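Local structure of Acarbose/maltose binding protein GacH (Streptomyces glaucescens, 3K01) at residues D202-E206 with V364-I369; F192-L196 with A221-I225. The protein binds the inhibitor acarbose and an acarbose homolog as the solute receptor of an ABC transporter, and probably also maltose. All coordinates share one frame; numbering follows the deposited sequence.

Interaction 1 (D202-E206 with V364-I369); sequences DLVDE and VERPWI
Glu206, just past strand 204-205 of a two-stranded antiparallel hairpin, grasps the inverse gamma turn centred on Trp368, in the loop between strand 363-364 and helix 376-387. Glu206 OE1 accepts the backbone N-H of Trp368 at 3.0 Å. The bond is nearly straight (165° at the hydrogen), yet the nitrogen comes from well above the carboxylate plane, 62° out of it. Beyond CG the glutamate chain is extended (chi2 -179°), which carries the carboxylate across to the turn. The other oxygen, OE2, lies 3.5 Å from the methyl CG2 of Ile369, and water 3 donates to the carbonyl O of Trp368 and, weakly, to OE2.

Pro367 packs against the hairpin through its ring carbons. Its CB meets Val204 CG2 at 3.6 Å, the two side chains crossing at about a right angle, while its CD reaches Leu203 CD1 at 4.1 Å. At the far end Asp202 makes no direct polar contact with the loop. Each of its carboxylate oxygens instead accepts a hydrogen bond from its own water, and waters 1 and 2 both donate to Glu365 O. Within the loop, Trp368 NE1 donates to Glu365 OE1 at 2.9 Å, keeping the indole edge beside that carboxylate, and Arg366 turns off to bond Gln295 O.

Across the contact the one direct hydrogen bond thus joins a carboxylate to a backbone amide, with proline packing in the middle; at the Asp202 end, a pair of waters carries the whole polar link between the segments.

Interaction 2 (F192-L196 with A221-I225); sequences FLPYL and AYRVI
Phe192 O receives two backbone N-H groups, that of Leu196 at 3.2 Å and, weakly, that of Tyr195 at 3.0 Å, as the chain winds into helix 193-198. This short helix packs on helix 216-230 in a protein of the type 2 periplasmic-binding class, and the contact is wholly apolar and aromatic, with no hydrogen bond across it. The small Ala221 CB fits against Leu196 CA at 3.6 Å and also against Phe192 CZ, consistent with the close approach of the two backbones, 4.9 Å between the CA atoms of Leu196 and Ala221.

The Phe192 ring, set trans to its own backbone N by a chi1 of 180°, reaches the Tyr222 ring in an offset stack, centroids 4.4 Å apart and planes inclined by 27°. Phe192 CZ sits over the centre of the tyrosine ring. Tyr222 OH is bonded outside the pair, to Thr400 OG1 of helix 393-407, which would help fix the ring that Phe192 rests on. Helix 376-387 adds Ile379 to the surroundings of Phe192 and Met383 to those of Ile225.

Ile225 divides its branches between Phe192 and Tyr195. Its CG2 lies over a face of Tyr195 in a CH-pi contact, 3.9 Å from the centroid, while Val224 CG1 touches Tyr195 CD1 obliquely. The other branch brings Ile225 CD1 4.1 Å from Phe192 CD1, the two side chains crossing at about a right angle.

How the interactions relate
From the N terminus the chain passes 192-196, then 202-206, then 221-225, and finally 364-369, so the two contacts cross instead of nesting. Interaction 2 closes a short loop of 24 residues that contains the whole hairpin 204-205/210-211. Interaction 1 closes a far longer one of 157 residues, bringing the start of that hairpin to the loop after strand 363-364, which itself pairs with strand 293-302 of the main sheet. The two contacts touch where Leu203 CD2 packs on Leu196 CD2 at 3.6 Å and on Leu193. Together they tie helix 193-198 and the hairpin to helix 216-230 and to the segment leading to helix 376-387.

Interaction 1 (D202-E206 with V364-I369)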
loop_
_atom_site.group_PDB
_atom_site.type_symbol
_atom_site.label_atom_id
_atom_site.label_comp_id
_atom_site.label_asym_id
_atom_site.label_seq_id
_atom_site.Cartn_x
_atom_site.Cartn_y
_atom_site.Cartn_z
ATOM N N ASP A 202 -6.740 -10.980 10.777
ATOM C CA ASP A 202 -5.676 -10.981 9.783
ATOM C C ASP A 202 -5.847 -12.205 8.904
ATOM O O ASP A 202 -6.654 -13.101 9.207
ATOM C CB ASP A 202 -4.286 -10.988 10.429
ATOM C CG ASP A 202 -3.258 -10.220 9.620
ATOM O OD1 ASP A 202 -3.383 -10.103 8.385
ATOM O OD2 ASP A 202 -2.265 -9.780 10.250
ATOM N N LEU A 203 -5.077 -12.258 7.822
ATOM C CA LEU A 203 -5.259 -13.261 6.791
ATOM C C LEU A 203 -4.697 -14.614 7.213
ATOM O O LEU A 203 -5.402 -15.634 7.209
ATOM C CB LEU A 203 -4.615 -12.770 5.480
ATOM C CG LEU A 203 -5.166 -11.432 4.972
ATOM C CD1 LEU A 203 -4.437 -11.019 3.684
ATOM C CD2 LEU A 203 -6.676 -11.481 4.748
ATOM N N VAL A 204 -3.425 -14.618 7.606
ATOM C CA VAL A 204 -2.746 -15.832 8.047
ATOM C C VAL A 204 -1.782 -15.513 9.164
ATOM O O VAL A 204 -1.367 -14.358 9.353
ATOM C CB VAL A 204 -1.954 -16.530 6.907
ATOM C CG1 VAL A 204 -2.846 -16.927 5.787
ATOM C CG2 VAL A 204 -0.801 -15.635 6.409
ATOM N N ASP A 205 -1.443 -16.556 9.910
ATOM C CA ASP A 205 -0.352 -16.510 10.873
ATOM C C ASP A 205 0.816 -17.276 10.222
ATOM O O ASP A 205 0.835 -18.505 10.222
ATOM C CB ASP A 205 -0.823 -17.154 12.181
ATOM C CG ASP A 205 0.220 -17.102 13.289
ATOM O OD1 ASP A 205 1.405 -16.825 13.012
ATOM O OD2 ASP A 205 -0.176 -17.358 14.443
ATOM N N GLU A 206 1.759 -16.547 9.629
ATOM C CA GLU A 206 2.911 -17.171 8.965
ATOM C C GLU A 206 3.690 -18.030 9.948
ATOM O O GLU A 206 3.988 -19.187 9.668
ATOM C CB GLU A 206 3.875 -16.118 8.413
ATOM C CG GLU A 206 3.271 -14.975 7.635
ATOM C CD GLU A 206 4.340 -14.026 7.141
ATOM O OE1 GLU A 206 4.182 -12.792 7.314
ATOM O OE2 GLU A 206 5.363 -14.525 6.600
ATOM N N VAL A 364 -0.783 -1.950 8.549
ATOM C CA VAL A 364 -0.624 -3.323 9.021
ATOM C C VAL A 364 0.126 -4.072 7.940
ATOM O O VAL A 364 -0.198 -3.966 6.769
ATOM C CB VAL A 364 -2.023 -3.984 9.268
ATOM C CG1 VAL A 364 -1.883 -5.479 9.623
ATOM C CG2 VAL A 364 -2.773 -3.249 10.358
ATOM N N GLU A 365 1.117 -4.860 8.356
ATOM C CA GLU A 365 1.906 -5.607 7.412
ATOM C C GLU A 365 1.068 -6.607 6.628
ATOM O O GLU A 365 0.112 -7.185 7.167
ATOM C CB GLU A 365 2.977 -6.394 8.159
ATOM C CG GLU A 365 4.059 -5.544 8.816
ATOM C CD GLU A 365 5.058 -6.368 9.614
ATOM O OE1 GLU A 365 5.318 -7.520 9.230
ATOM O OE2 GLU A 365 5.596 -5.846 10.626
ATOM N N ARG A 366 1.440 -6.826 5.384
ATOM C CA ARG A 366 0.934 -7.966 4.616
ATOM C C ARG A 366 1.551 -9.246 5.182
ATOM O O ARG A 366 2.568 -9.193 5.869
ATOM C CB ARG A 366 1.426 -7.892 3.167
ATOM C CG ARG A 366 1.153 -6.614 2.447
ATOM C CD ARG A 366 -0.240 -6.521 1.858
ATOM N NE ARG A 366 -0.267 -5.329 1.028
ATOM C CZ ARG A 366 -0.194 -5.267 -0.300
ATOM N NH1 ARG A 366 -0.236 -6.351 -1.082
ATOM N NH2 ARG A 366 -0.209 -4.067 -0.862
ATOM N N PRO A 367 0.970 -10.414 4.839
ATOM C CA PRO A 367 1.734 -11.637 5.045
ATOM C C PRO A 367 2.829 -11.683 3.977
ATOM O O PRO A 367 2.556 -11.616 2.781
ATOM C CB PRO A 367 0.694 -12.760 4.837
ATOM C CG PRO A 367 -0.368 -12.147 4.033
ATOM C CD PRO A 367 -0.358 -10.654 4.235
ATOM N N TRP A 368 4.074 -11.831 4.428
ATOM C CA TRP A 368 5.208 -11.711 3.523
ATOM C C TRP A 368 5.562 -13.067 2.931
ATOM O O TRP A 368 6.647 -13.619 3.166
ATOM C CB TRP A 368 6.398 -11.070 4.242
ATOM C CG TRP A 368 6.052 -9.759 4.872
ATOM C CD1 TRP A 368 6.124 -9.463 6.200
ATOM C CD2 TRP A 368 5.550 -8.578 4.211
ATOM N NE1 TRP A 368 5.711 -8.162 6.416
ATOM C CE2 TRP A 368 5.367 -7.598 5.223
ATOM C CE3 TRP A 368 5.259 -8.247 2.889
ATOM C CZ2 TRP A 368 4.877 -6.329 4.953
ATOM C CZ3 TRP A 368 4.789 -6.977 2.618
ATOM C CH2 TRP A 368 4.607 -6.026 3.662
ATOM N N ILE A 369 4.620 -13.598 2.164
ATOM C CA ILE A 369 4.709 -14.970 1.643
ATOM C C ILE A 369 4.564 -14.950 0.127
ATOM O O ILE A 369 4.049 -13.981 -0.451
ATOM C CB ILE A 369 3.670 -15.914 2.302
ATOM C CG1 ILE A 369 2.235 -15.483 1.969
ATOM C CG2 ILE A 369 3.879 -15.970 3.814
ATOM C CD1 ILE A 369 1.181 -16.478 2.478
HETATM O O HOH W 1 -2.321 -8.456 6.481
HETATM O O HOH W 2 0.060 -8.757 9.423
HETATM O O HOH W 3 8.384 -14.610 5.022
HETATM O O HOH W 4 3.488 -10.100 8.291
#

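Interaction 2 (F192-L196 with A221-I225)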
loop_
_atom_site.group_PDB
_atom_site.type_symbol
_atom_site.label_atom_id
_atom_site.label_comp_id
_atom_site.label_asym_id
_atom_site.label_seq_id
_atom_site.Cartn_x
_atom_site.Cartn_y
_atom_site.Cartn_z
ATOM N N PHE A 192 -11.385 -4.323 1.760
ATOM C CA PHE A 192 -11.899 -5.095 2.869
ATOM C C PHE A 192 -10.975 -5.055 4.084
ATOM O O PHE A 192 -11.417 -5.188 5.228
ATOM C CB PHE A 192 -12.116 -6.551 2.405
ATOM C CG PHE A 192 -12.642 -7.463 3.462
ATOM C CD1 PHE A 192 -13.945 -7.313 3.924
ATOM C CD2 PHE A 192 -11.860 -8.486 3.974
ATOM C CE1 PHE A 192 -14.467 -8.210 4.894
ATOM C CE2 PHE A 192 -12.395 -9.387 4.950
ATOM C CZ PHE A 192 -13.674 -9.229 5.394
ATOM N N LEU A 193 -9.673 -4.924 3.812
ATOM C CA LEU A 193 -8.698 -5.139 4.856
ATOM C C LEU A 193 -8.836 -4.209 6.068
ATOM O O LEU A 193 -8.696 -4.671 7.200
ATOM C CB LEU A 193 -7.267 -5.166 4.279
ATOM C CG LEU A 193 -7.025 -6.303 3.275
ATOM C CD1 LEU A 193 -5.624 -6.181 2.685
ATOM C CD2 LEU A 193 -7.160 -7.671 3.942
ATOM N N PRO A 194 -9.159 -2.919 5.874
ATOM C CA PRO A 194 -9.384 -2.100 7.084
ATOM C C PRO A 194 -10.442 -2.660 8.029
ATOM O O PRO A 194 -10.296 -2.560 9.245
ATOM C CB PRO A 194 -9.847 -0.755 6.492
ATOM C CG PRO A 194 -9.131 -0.687 5.175
ATOM C CD PRO A 194 -9.251 -2.103 4.638
ATOM N N TYR A 195 -11.505 -3.233 7.462
ATOM C CA TYR A 195 -12.546 -3.839 8.300
ATOM C C TYR A 195 -12.067 -5.089 9.022
ATOM O O TYR A 195 -12.406 -5.311 10.189
ATOM C CB TYR A 195 -13.821 -4.118 7.477
ATOM C CG TYR A 195 -14.350 -2.831 6.879
ATOM C CD1 TYR A 195 -14.905 -1.828 7.667
ATOM C CD2 TYR A 195 -14.235 -2.600 5.531
ATOM C CE1 TYR A 195 -15.342 -0.629 7.097
ATOM C CE2 TYR A 195 -14.663 -1.424 4.952
ATOM C CZ TYR A 195 -15.226 -0.453 5.758
ATOM O OH TYR A 195 -15.606 0.747 5.169
ATOM N N LEU A 196 -11.265 -5.904 8.327
ATOM C CA LEU A 196 -10.680 -7.081 8.949
ATOM C C LEU A 196 -9.765 -6.671 10.112
ATOM O O LEU A 196 -9.890 -7.179 11.233
ATOM C CB LEU A 196 -9.920 -7.894 7.916
ATOM C CG LEU A 196 -9.271 -9.177 8.478
ATOM C CD1 LEU A 196 -10.322 -10.164 9.015
ATOM C CD2 LEU A 196 -8.443 -9.799 7.408
ATOM N N ALA A 221 -15.829 -9.150 10.322
ATOM C CA ALA A 221 -15.492 -8.166 9.292
ATOM C C ALA A 221 -16.472 -8.219 8.119
ATOM O O ALA A 221 -16.912 -7.159 7.622
ATOM C CB ALA A 221 -14.082 -8.377 8.826
ATOM N N TYR A 222 -16.806 -9.426 7.647
ATOM C CA TYR A 222 -17.834 -9.514 6.625
ATOM C C TYR A 222 -19.185 -8.983 7.123
ATOM O O TYR A 222 -19.938 -8.364 6.351
ATOM C CB TYR A 222 -17.953 -10.944 6.097
ATOM C CG TYR A 222 -16.837 -11.385 5.172
ATOM C CD1 TYR A 222 -16.688 -10.821 3.908
ATOM C CD2 TYR A 222 -15.942 -12.396 5.556
ATOM C CE1 TYR A 222 -15.694 -11.262 3.040
ATOM C CE2 TYR A 222 -14.945 -12.834 4.688
ATOM C CZ TYR A 222 -14.820 -12.247 3.445
ATOM O OH TYR A 222 -13.865 -12.657 2.537
ATOM N N ARG A 223 -19.506 -9.229 8.395
ATOM C CA ARG A 223 -20.749 -8.696 8.958
ATOM C C ARG A 223 -20.745 -7.174 8.989
ATOM O O ARG A 223 -21.761 -6.552 8.709
ATOM C CB ARG A 223 -20.975 -9.257 10.357
ATOM C CG ARG A 223 -22.363 -8.976 10.917
ATOM C CD ARG A 223 -22.598 -9.679 12.236
ATOM N NE ARG A 223 -22.594 -11.125 12.062
ATOM C CZ ARG A 223 -21.742 -11.966 12.647
ATOM N NH1 ARG A 223 -20.794 -11.522 13.475
ATOM N NH2 ARG A 223 -21.861 -13.262 12.412
ATOM N N VAL A 224 -19.617 -6.570 9.345
ATOM C CA VAL A 224 -19.534 -5.099 9.427
ATOM C C VAL A 224 -19.832 -4.451 8.091
ATOM O O VAL A 224 -20.589 -3.465 8.026
ATOM C CB VAL A 224 -18.120 -4.672 9.920
ATOM C CG1 VAL A 224 -17.826 -3.174 9.631
ATOM C CG2 VAL A 224 -17.951 -4.971 11.391
ATOM N N ILE A 225 -19.277 -4.974 7.008
ATOM C CA ILE A 225 -19.484 -4.302 5.735
ATOM C C ILE A 225 -20.948 -4.389 5.308
ATOM O O ILE A 225 -21.511 -3.425 4.787
ATOM C CB ILE A 225 -18.514 -4.789 4.614
ATOM C CG1 ILE A 225 -18.773 -6.256 4.188
ATOM C CG2 ILE A 225 -17.059 -4.539 5.019
ATOM C CD1 ILE A 225 -17.933 -6.674 2.990
#